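Local coordinates for Low temperature requirement C protein (Listeria monocytogenes, PDB 1Y9I), which probably acts as a phosphatidylglycerophosphatase, a lipid phosphatase, and binds calcium and magnesium ions within a helical tetramer, at residues A[81-84]-A[85-89]. Sequence-based numbering, arbitrary orientation.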
loop_
_atom_site.group_PDB
_atom_site.type_symbol
_atom_site.label_atom_id
_atom_site.label_comp_id
_atom_site.label_asym_id
_atom_site.label_seq_id
_atom_site.Cartn_x
_atom_site.Cartn_y
_atom_site.Cartn_z
ATOM N N VAL A 81 -8.557 23.107 -11.382
ATOM C CA VAL A 81 -9.331 23.953 -10.490
ATOM C C VAL A 81 -8.417 24.310 -9.324
ATOM O O VAL A 81 -7.478 23.569 -9.014
ATOM C CB VAL A 81 -10.565 23.210 -9.919
ATOM C CG1 VAL A 81 -11.451 22.719 -11.048
ATOM C CG2 VAL A 81 -10.114 22.030 -9.053
ATOM N N GLN A 82 -8.672 25.445 -8.687
ATOM C CA GLN A 82 -7.876 25.839 -7.530
ATOM C C GLN A 82 -8.534 25.169 -6.330
ATOM O O GLN A 82 -9.746 24.953 -6.329
ATOM C CB GLN A 82 -7.888 27.362 -7.344
ATOM C CG GLN A 82 -7.116 28.147 -8.392
ATOM C CD GLN A 82 -5.623 27.836 -8.389
ATOM O OE1 GLN A 82 -5.126 27.107 -7.526
ATOM N NE2 GLN A 82 -4.901 28.397 -9.358
ATOM N N PRO A 83 -7.752 24.839 -5.289
ATOM C CA PRO A 83 -6.308 25.049 -5.153
ATOM C C PRO A 83 -5.442 23.912 -5.711
ATOM O O PRO A 83 -4.218 23.942 -5.570
ATOM C CB PRO A 83 -6.141 25.204 -3.652
ATOM C CG PRO A 83 -7.098 24.187 -3.136
ATOM C CD PRO A 83 -8.326 24.373 -4.015
ATOM N N LEU A 84 -6.065 22.915 -6.335
ATOM C CA LEU A 84 -5.304 21.796 -6.890
ATOM C C LEU A 84 -4.283 22.317 -7.897
ATOM O O LEU A 84 -3.167 21.805 -7.992
ATOM C CB LEU A 84 -6.239 20.787 -7.571
ATOM C CG LEU A 84 -5.562 19.529 -8.139
ATOM C CD1 LEU A 84 -5.004 18.669 -7.007
ATOM C CD2 LEU A 84 -6.565 18.732 -8.954
ATOM N N GLN A 85 -4.674 23.344 -8.649
ATOM C CA GLN A 85 -3.797 23.948 -9.644
ATOM C C GLN A 85 -2.509 24.457 -8.994
ATOM O O GLN A 85 -1.413 24.145 -9.461
ATOM C CB GLN A 85 -4.535 25.090 -10.366
ATOM C CG GLN A 85 -3.691 25.944 -11.311
ATOM C CD GLN A 85 -3.007 25.167 -12.430
ATOM O OE1 GLN A 85 -3.625 24.353 -13.126
ATOM N NE2 GLN A 85 -1.720 25.438 -12.622
ATOM N N ASN A 86 -2.630 25.228 -7.915
ATOM C CA ASN A 86 -1.443 25.747 -7.236
ATOM C C ASN A 86 -0.670 24.632 -6.533
ATOM O O ASN A 86 0.559 24.623 -6.537
ATOM C CB ASN A 86 -1.811 26.805 -6.190
ATOM C CG ASN A 86 -2.354 28.081 -6.804
ATOM O OD1 ASN A 86 -1.934 28.493 -7.885
ATOM N ND2 ASN A 86 -3.277 28.727 -6.099
ATOM N N ILE A 87 -1.398 23.698 -5.934
ATOM C CA ILE A 87 -0.780 22.595 -5.204
ATOM C C ILE A 87 0.127 21.738 -6.088
ATOM O O ILE A 87 1.279 21.474 -5.738
ATOM C CB ILE A 87 -1.863 21.715 -4.547
ATOM C CG1 ILE A 87 -2.582 22.523 -3.467
ATOM C CG2 ILE A 87 -1.241 20.450 -3.955
ATOM C CD1 ILE A 87 -3.776 21.817 -2.853
ATOM N N ILE A 88 -0.389 21.316 -7.236
ATOM C CA ILE A 88 0.379 20.490 -8.158
ATOM C C ILE A 88 1.485 21.264 -8.884
ATOM O O ILE A 88 2.614 20.787 -8.988
ATOM C CB ILE A 88 -0.555 19.816 -9.200
ATOM C CG1 ILE A 88 -1.437 18.774 -8.497
ATOM C CG2 ILE A 88 0.257 19.172 -10.310
ATOM C CD1 ILE A 88 -2.469 18.110 -9.399
ATOM N N SER A 89 1.183 22.464 -9.370
ATOM C CA SER A 89 2.206 23.218 -10.086
ATOM C C SER A 89 3.359 23.641 -9.173
ATOM O O SER A 89 4.489 23.785 -9.629
ATOM C CB SER A 89 1.590 24.441 -10.785
ATOM O OG SER A 89 1.113 25.390 -9.852
#
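Backbone bonds run from Q85 N to V81 O (2.8 Å), I87 N to P83 O (2.9 Å) and I88 N to L84 O, carrying the chain from a loop, through the cis peptide bond before P83, into the first turn of the short helix 84-89. Q82 supplies the side-chain link. With chi2 at -63° its chain bends back over the start of the helix, and OE1 accepts the backbone N-H of N86 at 3.1 Å, the donor tilted 25° from the amide plane. At the other end of the same amide, NE2 makes a weak bond to N86 OD1 (3.3 Å), the two amide planes turned 36° apart. Q82 NE2 also rests against the aliphatic part of Q85, 3.4 Å from CG, while the amide of Q85 leads elsewhere, bonding A75 O and L80 N. On the buried flank L84 CD1 meets I88 CD1 at 3.5 Å, one turn on. The P83 ring runs alongside I87, CG 4.1 Å from CD1, and I87 also packs on L10 of a second subunit. I88 O accepts from T141, a magnesium ligand, and both isoleucines touch Y95, a calcium ligand. The Q82 side-chain carbonyl thus takes the backbone N-H of N86 in the first turn of helix 84-89, a short helix entered through a cis-proline and bordering the binuclear metal site.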